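Local coordinates for protein leucine--tRNA ligase (Agrobacterium radiobacter, PDB 5AH5) that probably joins L-leucine to tRNA(Leu) at the expense of ATP, as a zinc-binding class I aminoacyl-tRNA synthetase, at residues K31-E37 and Y69-M75; R62-R67 and A737-W741; C514-A520 and I550-P555. All coordinates share one frame; numbering follows the deposited sequence.

How the contacts relate
Contacts 1 and 3 sit at neighbouring places of the four-stranded parallel sheet of the class I catalytic domain, their centres about 13 Å apart: contact 1 pairs an outermost strand with its inner neighbour, and contact 3 lies where strands 520-524 and 556-560 begin. They meet where Lys32 NZ comes 3.0 Å from Ile517 O. Contact 2 lies farther out, using the C-terminal end of helix 48-66, which links the two strands of contact 1. Contact 1 is mostly buried and relies on a backbone ladder plus a histidine-carboxylate bond; contacts 2 and 3, only partly buried, each centre on one aromatic ring with few direct hydrogen bonds.

Contact 1. Residues K31-E37 and Y69-M75; sequences KKFYVLE and YSVLHPM
Strands 32-37 and 70-72 run parallel, paired through Lys32 with Ser70, Phe33 with Val71 and Tyr34 with Leu72. With helix 48-66 between them they form a beta-alpha-beta unit, the building element of the Rossmann-type catalytic domain of class I synthetases. The backbone ladder begins at Ser70 N, 2.7 Å from Lys31 O, and alternates through Phe33 N to Ser70 O and Leu72 N to Phe33 O. It ends with Val35 N to Leu72 O, a longer bond at 3.2 Å.

Apolar contacts cover both faces of the pair. On the Tyr34 side, Leu72 lies alongside the ring and sets CD2 over one face, 4.0 Å from the ring centroid, a CH-pi contact; CD2 of Leu36 lies over the opposite face, and Pro74 CG meets the edge in plane. The Tyr34 hydroxyl is bonded to Phe497 O. On the Phe33 side, the edge of Phe33 points toward the face of Tyr69 with the planes at 58°, and Val71 CG2 packs against Phe33 CB at 4.1 Å.

Polar side chains meet beyond the ladder. With chi1 at -172°, His73 swings its ring away from its own amide nitrogen and toward Glu37. Carboxylate and ring stand almost perpendicular, and Tyr117 OH also bonds Glu37 OE1. A water accepts from Glu37 N and donates to Pro74 O, bridging the two segments. His73 NE2 donates to the syn side of Glu37 OE2 over 2.6 Å, nearly straight at 168° and within the imidazole plane.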
loop_
_atom_site.group_PDB
_atom_site.type_symbol
_atom_site.label_atom_id
_atom_site.label_comp_id
_atom_site.label_asym_id
_atom_site.label_seq_id
_atom_site.Cartn_x
_atom_site.Cartn_y
_atom_site.Cartn_z
ATOM N N LYS B 31 -20.570 2.307 14.097
ATOM C CA LYS B 31 -20.292 2.150 12.692
ATOM C C LYS B 31 -18.866 1.557 12.542
ATOM O O LYS B 31 -17.991 1.835 13.339
ATOM C CB LYS B 31 -20.370 3.505 12.009
ATOM C CG LYS B 31 -20.401 3.401 10.499
ATOM C CD LYS B 31 -20.433 4.786 9.909
ATOM C CE LYS B 31 -20.314 4.711 8.418
ATOM N NZ LYS B 31 -20.463 6.082 7.871
ATOM N N LYS B 32 -18.695 0.718 11.556
ATOM C CA LYS B 32 -17.489 -0.119 11.451
ATOM C C LYS B 32 -16.399 0.775 10.871
ATOM O O LYS B 32 -16.656 1.657 10.045
ATOM C CB LYS B 32 -17.729 -1.307 10.535
ATOM C CG LYS B 32 -17.891 -0.988 9.020
ATOM C CD LYS B 32 -16.531 -1.029 8.268
ATOM C CE LYS B 32 -16.711 -0.911 6.765
ATOM N NZ LYS B 32 -15.372 -0.831 6.116
ATOM N N PHE B 33 -15.186 0.523 11.273
ATOM C CA PHE B 33 -14.045 1.147 10.632
ATOM C C PHE B 33 -12.858 0.185 10.703
ATOM O O PHE B 33 -12.489 -0.220 11.748
ATOM C CB PHE B 33 -13.687 2.427 11.353
ATOM C CG PHE B 33 -12.813 3.339 10.529
ATOM C CD1 PHE B 33 -13.347 4.084 9.494
ATOM C CD2 PHE B 33 -11.471 3.458 10.793
ATOM C CE1 PHE B 33 -12.534 4.917 8.727
ATOM C CE2 PHE B 33 -10.670 4.316 10.030
ATOM C CZ PHE B 33 -11.172 5.024 9.004
ATOM N N TYR B 34 -12.265 -0.094 9.576
ATOM C CA TYR B 34 -11.136 -1.008 9.447
ATOM C C TYR B 34 -9.909 -0.229 8.951
ATOM O O TYR B 34 -9.829 0.112 7.805
ATOM C CB TYR B 34 -11.516 -2.082 8.426
ATOM C CG TYR B 34 -10.578 -3.310 8.296
ATOM C CD1 TYR B 34 -9.522 -3.518 9.147
ATOM C CD2 TYR B 34 -10.828 -4.281 7.330
ATOM C CE1 TYR B 34 -8.705 -4.631 9.002
ATOM C CE2 TYR B 34 -10.024 -5.416 7.190
ATOM C CZ TYR B 34 -8.996 -5.584 8.056
ATOM O OH TYR B 34 -8.179 -6.661 7.907
ATOM N N VAL B 35 -8.972 -0.008 9.823
ATOM C CA VAL B 35 -7.727 0.637 9.462
ATOM C C VAL B 35 -6.612 -0.391 9.630
ATOM O O VAL B 35 -6.523 -0.990 10.647
ATOM C CB VAL B 35 -7.403 1.852 10.358
ATOM C CG1 VAL B 35 -7.690 1.632 11.824
ATOM C CG2 VAL B 35 -5.959 2.301 10.182
ATOM N N LEU B 36 -5.766 -0.562 8.629
ATOM C CA LEU B 36 -4.577 -1.384 8.820
ATOM C C LEU B 36 -3.417 -0.842 8.078
ATOM O O LEU B 36 -3.576 0.065 7.268
ATOM C CB LEU B 36 -4.863 -2.819 8.394
ATOM C CG LEU B 36 -4.862 -3.322 6.964
ATOM C CD1 LEU B 36 -4.910 -4.838 6.952
ATOM C CD2 LEU B 36 -6.012 -2.788 6.217
ATOM N N GLU B 37 -2.269 -1.434 8.358
ATOM C CA GLU B 37 -1.004 -1.063 7.793
ATOM C C GLU B 37 -0.379 -2.336 7.222
ATOM O O GLU B 37 -0.761 -3.475 7.594
ATOM C CB GLU B 37 -0.057 -0.608 8.871
ATOM C CG GLU B 37 -0.482 0.551 9.744
ATOM C CD GLU B 37 -0.991 0.121 11.077
ATOM O OE1 GLU B 37 -0.540 -0.942 11.572
ATOM O OE2 GLU B 37 -1.832 0.877 11.666
ATOM N N TYR B 69 -16.717 4.905 16.494
ATOM C CA TYR B 69 -16.619 3.836 15.516
ATOM C C TYR B 69 -16.245 2.479 16.240
ATOM O O TYR B 69 -15.583 2.468 17.300
ATOM C CB TYR B 69 -15.604 4.131 14.410
ATOM C CG TYR B 69 -15.937 5.232 13.454
ATOM C CD1 TYR B 69 -15.605 6.558 13.747
ATOM C CD2 TYR B 69 -16.571 4.965 12.257
ATOM C CE1 TYR B 69 -15.913 7.589 12.844
ATOM C CE2 TYR B 69 -16.856 5.956 11.343
ATOM C CZ TYR B 69 -16.558 7.263 11.652
ATOM O OH TYR B 69 -16.837 8.210 10.758
ATOM N N SER B 70 -16.724 1.382 15.677
ATOM C CA SER B 70 -16.251 0.032 16.068
ATOM C C SER B 70 -15.075 -0.328 15.126
ATOM O O SER B 70 -15.272 -0.625 13.945
ATOM C CB SER B 70 -17.369 -1.003 15.937
ATOM O OG SER B 70 -16.880 -2.255 16.425
ATOM N N VAL B 71 -13.879 -0.192 15.655
ATOM C CA VAL B 71 -12.652 -0.133 14.845
ATOM C C VAL B 71 -11.913 -1.531 14.930
ATOM O O VAL B 71 -11.667 -2.014 16.025
ATOM C CB VAL B 71 -11.734 0.975 15.427
ATOM C CG1 VAL B 71 -10.354 0.933 14.768
ATOM C CG2 VAL B 71 -12.368 2.392 15.220
ATOM N N LEU B 72 -11.629 -2.130 13.802
ATOM C CA LEU B 72 -10.677 -3.219 13.701
ATOM C C LEU B 72 -9.314 -2.607 13.322
ATOM O O LEU B 72 -9.165 -2.096 12.248
ATOM C CB LEU B 72 -11.121 -4.227 12.648
ATOM C CG LEU B 72 -10.134 -5.412 12.409
ATOM C CD1 LEU B 72 -9.697 -6.007 13.700
ATOM C CD2 LEU B 72 -10.735 -6.499 11.520
ATOM N N HIS B 73 -8.361 -2.620 14.237
ATOM C CA HIS B 73 -6.998 -2.264 13.950
ATOM C C HIS B 73 -6.073 -3.457 14.341
ATOM O O HIS B 73 -5.654 -3.550 15.452
ATOM C CB HIS B 73 -6.621 -1.112 14.798
ATOM C CG HIS B 73 -5.301 -0.512 14.471
ATOM N ND1 HIS B 73 -4.522 0.074 15.441
ATOM C CD2 HIS B 73 -4.657 -0.314 13.297
ATOM C CE1 HIS B 73 -3.415 0.539 14.916
ATOM N NE2 HIS B 73 -3.478 0.331 13.606
ATOM N N PRO B 74 -5.696 -4.290 13.393
ATOM C CA PRO B 74 -5.070 -5.569 13.754
ATOM C C PRO B 74 -3.638 -5.583 13.305
ATOM O O PRO B 74 -3.248 -4.762 12.496
ATOM C CB PRO B 74 -5.862 -6.537 12.874
ATOM C CG PRO B 74 -6.001 -5.800 11.591
ATOM C CD PRO B 74 -6.181 -4.325 11.986
ATOM N N MET B 75 -2.879 -6.575 13.745
ATOM C CA MET B 75 -1.477 -6.712 13.382
ATOM C C MET B 75 -1.127 -8.223 13.415
ATOM O O MET B 75 -1.659 -9.037 14.184
ATOM C CB MET B 75 -0.548 -5.927 14.349
ATOM C CG MET B 75 0.988 -6.112 14.104
ATOM S SD MET B 75 1.482 -5.755 12.432
ATOM C CE MET B 75 1.010 -3.989 12.338
HETATM O O HOH W 1 -2.486 -2.769 10.966
#

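Contact 2. Residues R62-R67 and A737-W741; sequences RMQIAR and AAEPW
Trp741 packs its indole against the last turn of helix 48-66 and Arg67 just after it, joining the catalytic domain to the region of the anticodon-binding domain family. Its CB rests 3.7 Å from Ala66 CB and also touches Arg67 CG. The first torsion puts CG opposite the backbone N (chi1 -178°), laying the indole along Met63 and Arg67. At the five-membered ring, CD1 is 3.4 Å from Arg67 CG, while Arg67 CD stands over the face in a CH-pi contact. NE1 turns to Thr670 OG1 of helix 653-674. Farther out, Met63 CG sits almost exactly above the six-membered ring, 3.6 Å from its centroid and 6° off the normal. Trp741 CZ2 meets Met63 SD at 3.7 Å, a Met-aromatic contact approached obliquely.

The backbone adds one direct bond: Trp741 N reaches Ala66 O at 2.8 Å. A water donating to both Arg62 O and Ala737 O makes a second bridge.

Arg67 NH1 bonds Gln64 OE1 in the carbonyl plane and pairs with Glu674, so its charge is engaged beyond the indole. The chemistry is therefore chiefly dispersive, aliphatic and sulfur atoms against an aromatic face, with one direct backbone bond and one water bridge as the polar links between these two segments.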
loop_
_atom_site.group_PDB
_atom_site.type_symbol
_atom_site.label_atom_id
_atom_site.label_comp_id
_atom_site.label_asym_id
_atom_site.label_seq_id
_atom_site.Cartn_x
_atom_site.Cartn_y
_atom_site.Cartn_z
ATOM N N ARG B 62 -7.123 5.450 17.365
ATOM C CA ARG B 62 -7.499 5.983 18.635
ATOM C C ARG B 62 -8.554 7.113 18.508
ATOM O O ARG B 62 -9.464 7.193 19.297
ATOM C CB ARG B 62 -6.266 6.556 19.339
ATOM C CG ARG B 62 -5.397 5.479 19.968
ATOM C CD ARG B 62 -4.142 6.099 20.522
ATOM N NE ARG B 62 -3.253 5.132 21.111
ATOM C CZ ARG B 62 -3.225 4.743 22.376
ATOM N NH1 ARG B 62 -4.069 5.196 23.278
ATOM N NH2 ARG B 62 -2.304 3.858 22.748
ATOM N N MET B 63 -8.423 7.928 17.469
ATOM C CA MET B 63 -9.379 8.971 17.246
ATOM C C MET B 63 -10.706 8.326 16.853
ATOM O O MET B 63 -11.752 8.770 17.319
ATOM C CB MET B 63 -8.953 9.945 16.141
ATOM C CG MET B 63 -9.847 11.159 16.206
ATOM S SD MET B 63 -9.519 12.291 14.909
ATOM C CE MET B 63 -10.063 11.636 13.349
ATOM N N GLN B 64 -10.670 7.349 15.951
ATOM C CA GLN B 64 -11.909 6.784 15.436
ATOM C C GLN B 64 -12.619 6.026 16.525
ATOM O O GLN B 64 -13.827 6.092 16.618
ATOM C CB GLN B 64 -11.729 5.913 14.219
ATOM C CG GLN B 64 -11.151 6.594 13.022
ATOM C CD GLN B 64 -12.094 7.642 12.456
ATOM O OE1 GLN B 64 -12.346 8.644 13.101
ATOM N NE2 GLN B 64 -12.567 7.430 11.259
ATOM N N ILE B 65 -11.875 5.424 17.416
ATOM C CA ILE B 65 -12.485 4.849 18.594
ATOM C C ILE B 65 -13.193 5.885 19.487
ATOM O O ILE B 65 -14.322 5.676 19.931
ATOM C CB ILE B 65 -11.466 4.074 19.420
ATOM C CG1 ILE B 65 -11.029 2.808 18.642
ATOM C CG2 ILE B 65 -12.010 3.760 20.807
ATOM C CD1 ILE B 65 -9.856 2.064 19.220
ATOM N N ALA B 66 -12.498 6.947 19.826
ATOM C CA ALA B 66 -13.121 8.066 20.553
ATOM C C ALA B 66 -14.346 8.628 19.871
ATOM O O ALA B 66 -15.241 9.106 20.569
ATOM C CB ALA B 66 -12.124 9.176 20.852
ATOM N N ARG B 67 -14.404 8.572 18.544
ATOM C CA ARG B 67 -15.537 9.065 17.799
ATOM C C ARG B 67 -16.694 8.086 17.680
ATOM O O ARG B 67 -17.563 8.299 16.830
ATOM C CB ARG B 67 -15.119 9.554 16.408
ATOM C CG ARG B 67 -14.337 10.888 16.474
ATOM C CD ARG B 67 -13.677 11.191 15.168
ATOM N NE ARG B 67 -14.592 11.795 14.281
ATOM C CZ ARG B 67 -14.686 11.638 12.970
ATOM N NH1 ARG B 67 -13.882 10.853 12.243
ATOM N NH2 ARG B 67 -15.594 12.360 12.356
ATOM N N ALA B 737 -8.534 7.915 26.753
ATOM C CA ALA B 737 -8.671 7.076 25.555
ATOM C C ALA B 737 -10.094 6.534 25.392
ATOM O O ALA B 737 -10.524 6.311 24.240
ATOM C CB ALA B 737 -7.612 5.928 25.525
ATOM N N ALA B 738 -10.836 6.372 26.504
ATOM C CA ALA B 738 -12.235 5.914 26.455
ATOM C C ALA B 738 -13.246 7.047 26.471
ATOM O O ALA B 738 -14.417 6.774 26.487
ATOM C CB ALA B 738 -12.550 4.989 27.611
ATOM N N GLU B 739 -12.814 8.290 26.393
ATOM C CA GLU B 739 -13.737 9.435 26.511
ATOM C C GLU B 739 -14.241 9.700 25.096
ATOM O O GLU B 739 -13.483 9.575 24.164
ATOM C CB GLU B 739 -12.987 10.605 27.127
ATOM C CG GLU B 739 -13.821 11.787 27.559
ATOM C CD GLU B 739 -14.757 11.515 28.738
ATOM O OE1 GLU B 739 -14.400 10.808 29.700
ATOM O OE2 GLU B 739 -15.864 12.085 28.707
ATOM N N PRO B 740 -15.546 9.978 24.909
ATOM C CA PRO B 740 -15.995 10.431 23.591
ATOM C C PRO B 740 -15.142 11.610 23.038
ATOM O O PRO B 740 -14.688 12.487 23.798
ATOM C CB PRO B 740 -17.472 10.844 23.794
ATOM C CG PRO B 740 -17.829 10.419 25.160
ATOM C CD PRO B 740 -16.577 10.099 25.946
ATOM N N TRP B 741 -14.900 11.584 21.734
ATOM C CA TRP B 741 -14.069 12.573 21.096
ATOM C C TRP B 741 -14.809 13.942 21.174
ATOM O O TRP B 741 -16.022 13.985 21.070
ATOM C CB TRP B 741 -13.880 12.198 19.661
ATOM C CG TRP B 741 -12.998 13.111 18.849
ATOM C CD1 TRP B 741 -13.388 13.889 17.798
ATOM C CD2 TRP B 741 -11.556 13.226 18.923
ATOM N NE1 TRP B 741 -12.296 14.523 17.260
ATOM C CE2 TRP B 741 -11.169 14.168 17.956
ATOM C CE3 TRP B 741 -10.580 12.706 19.780
ATOM C CZ2 TRP B 741 -9.825 14.550 17.768
ATOM C CZ3 TRP B 741 -9.237 13.113 19.612
ATOM C CH2 TRP B 741 -8.882 14.022 18.609
HETATM O O HOH W 2 -9.064 6.525 21.875
#

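Contact 3. Residues C514-A520 and I550-P555; sequences CNKIAPA and IEFDEP
The ring of Phe552 lies between two layers: Pro519 CD and Ala518 C cover one face, and CD1 of Ile550, from its own segment, lies over the other. The side chains of Pro519 and Phe552 run antiparallel past one another; Pro519 CD lies over the ring face, displaced toward its rim, 3.9 Å from the centroid and 25° off the normal, a CH-pi contact. A chi1 of 54° tucks the Phe552 ring in over its own backbone, and Ala518 CB is 3.5 Å from Phe552 CZ. The cis peptide between Ala518 and Pro519 lies where both residues meet the same ring face.

Asn515 crosses Glu551 at about a right angle, yet the amide and carboxylate planes are nearly parallel. Asn515 ND2 and Glu551 OE1, 3.7 Å apart, are merely in contact. Asn515 OD1 accepts a hydrogen bond from Glu551 N at 2.8 Å, with the donor tilted 33° from the carbonyl plane. Beyond the ring, Ala520 N donates to Pro555 O at 2.9 Å.

These contacts join the end of helix 511-517 to the loop before strand 556-560, where two adjacent parallel strands of the catalytic sheet begin. Two hydrogen bonds thus flank an apolar centre: Asn515 holds the loop backbone at Glu551, the backbone bond links the start of strand 520-524 to Pro555, and proline-aromatic packing lies between.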
loop_
_atom_site.group_PDB
_atom_site.type_symbol
_atom_site.label_atom_id
_atom_site.label_comp_id
_atom_site.label_asym_id
_atom_site.label_seq_id
_atom_site.Cartn_x
_atom_site.Cartn_y
_atom_site.Cartn_z
ATOM N N CYS B 514 -16.444 -10.466 7.338
ATOM C CA CYS B 514 -15.694 -9.757 6.315
ATOM C C CYS B 514 -16.506 -8.781 5.531
ATOM O O CYS B 514 -16.022 -7.719 5.161
ATOM C CB CYS B 514 -15.132 -10.719 5.282
ATOM S SG CYS B 514 -13.474 -11.172 5.668
ATOM N N ASN B 515 -17.709 -9.187 5.167
ATOM C CA ASN B 515 -18.575 -8.286 4.399
ATOM C C ASN B 515 -19.078 -7.077 5.203
ATOM O O ASN B 515 -19.511 -6.096 4.624
ATOM C CB ASN B 515 -19.734 -9.060 3.777
ATOM C CG ASN B 515 -19.290 -9.975 2.631
ATOM O OD1 ASN B 515 -18.322 -9.703 1.887
ATOM N ND2 ASN B 515 -20.030 -11.037 2.452
ATOM N N LYS B 516 -19.011 -7.153 6.523
ATOM C CA LYS B 516 -19.306 -6.023 7.387
ATOM C C LYS B 516 -18.071 -5.173 7.651
ATOM O O LYS B 516 -18.147 -3.968 7.506
ATOM C CB LYS B 516 -19.888 -6.516 8.684
ATOM C CG LYS B 516 -21.330 -6.914 8.476
ATOM C CD LYS B 516 -21.938 -7.468 9.741
ATOM C CE LYS B 516 -23.439 -7.725 9.536
ATOM N NZ LYS B 516 -23.987 -8.755 10.473
ATOM N N ILE B 517 -16.918 -5.783 7.958
ATOM C CA ILE B 517 -15.721 -4.987 8.344
ATOM C C ILE B 517 -14.876 -4.454 7.137
ATOM O O ILE B 517 -14.330 -3.379 7.197
ATOM C CB ILE B 517 -14.930 -5.688 9.429
ATOM C CG1 ILE B 517 -13.914 -4.745 10.138
ATOM C CG2 ILE B 517 -14.226 -6.909 8.871
ATOM C CD1 ILE B 517 -14.508 -3.498 10.796
ATOM N N ALA B 518 -14.867 -5.186 6.032
ATOM C CA ALA B 518 -14.111 -4.863 4.856
ATOM C C ALA B 518 -15.074 -4.398 3.752
ATOM O O ALA B 518 -16.222 -4.710 3.853
ATOM C CB ALA B 518 -13.334 -6.115 4.410
ATOM N N PRO B 519 -14.632 -3.713 2.687
ATOM C CA PRO B 519 -13.229 -3.367 2.428
ATOM C C PRO B 519 -12.564 -2.522 3.485
ATOM O O PRO B 519 -13.248 -1.849 4.246
ATOM C CB PRO B 519 -13.270 -2.629 1.103
ATOM C CG PRO B 519 -14.675 -2.320 0.854
ATOM C CD PRO B 519 -15.489 -3.355 1.561
ATOM N N ALA B 520 -11.241 -2.620 3.598
ATOM C CA ALA B 520 -10.547 -1.798 4.577
ATOM C C ALA B 520 -10.778 -0.306 4.238
ATOM O O ALA B 520 -10.717 0.068 3.126
ATOM C CB ALA B 520 -9.073 -2.103 4.614
ATOM N N ILE B 550 -16.590 -13.221 -0.557
ATOM C CA ILE B 550 -16.837 -11.873 -0.170
ATOM C C ILE B 550 -17.719 -11.221 -1.193
ATOM O O ILE B 550 -17.836 -11.726 -2.281
ATOM C CB ILE B 550 -15.535 -11.079 -0.038
ATOM C CG1 ILE B 550 -14.707 -11.165 -1.326
ATOM C CG2 ILE B 550 -14.734 -11.591 1.120
ATOM C CD1 ILE B 550 -13.373 -10.465 -1.278
ATOM N N GLU B 551 -18.321 -10.081 -0.841
ATOM C CA GLU B 551 -19.244 -9.368 -1.757
ATOM C C GLU B 551 -18.700 -8.047 -2.305
ATOM O O GLU B 551 -19.418 -7.313 -2.981
ATOM C CB GLU B 551 -20.604 -9.170 -1.067
ATOM C CG GLU B 551 -21.499 -10.431 -1.151
ATOM C CD GLU B 551 -22.672 -10.487 -0.146
ATOM O OE1 GLU B 551 -22.881 -9.549 0.672
ATOM O OE2 GLU B 551 -23.409 -11.497 -0.169
ATOM N N PHE B 552 -17.427 -7.767 -2.061
ATOM C CA PHE B 552 -16.799 -6.514 -2.515
ATOM C C PHE B 552 -15.646 -6.879 -3.413
ATOM O O PHE B 552 -15.153 -8.007 -3.383
ATOM C CB PHE B 552 -16.365 -5.635 -1.331
ATOM C CG PHE B 552 -15.480 -6.337 -0.361
ATOM C CD1 PHE B 552 -16.022 -7.111 0.658
ATOM C CD2 PHE B 552 -14.100 -6.294 -0.518
ATOM C CE1 PHE B 552 -15.207 -7.764 1.558
ATOM C CE2 PHE B 552 -13.281 -6.993 0.343
ATOM C CZ PHE B 552 -13.831 -7.731 1.388
ATOM N N ASP B 553 -15.220 -5.927 -4.213
ATOM C CA ASP B 553 -14.386 -6.177 -5.373
ATOM C C ASP B 553 -13.040 -5.510 -5.265
ATOM O O ASP B 553 -12.204 -5.681 -6.152
ATOM C CB ASP B 553 -15.118 -5.632 -6.626
ATOM C CG ASP B 553 -14.706 -6.336 -7.899
ATOM O OD1 ASP B 553 -14.823 -7.582 -7.943
ATOM O OD2 ASP B 553 -14.295 -5.681 -8.862
ATOM N N GLU B 554 -12.824 -4.721 -4.214
ATOM C CA GLU B 554 -11.570 -3.987 -4.040
ATOM C C GLU B 554 -11.240 -4.025 -2.601
ATOM O O GLU B 554 -12.124 -3.787 -1.807
ATOM C CB GLU B 554 -11.667 -2.507 -4.480
ATOM C CG GLU B 554 -11.625 -2.365 -5.986
ATOM C CD GLU B 554 -10.234 -2.529 -6.605
ATOM O OE1 GLU B 554 -9.177 -2.406 -5.917
ATOM O OE2 GLU B 554 -10.197 -2.746 -7.823
ATOM N N PRO B 555 -9.975 -4.347 -2.252
ATOM C CA PRO B 555 -9.646 -4.563 -0.853
ATOM C C PRO B 555 -9.542 -3.331 -0.015
ATOM O O PRO B 555 -9.752 -3.431 1.191
ATOM C CB PRO B 555 -8.238 -5.204 -0.932
ATOM C CG PRO B 555 -7.706 -4.738 -2.247
ATOM C CD PRO B 555 -8.888 -4.776 -3.126
#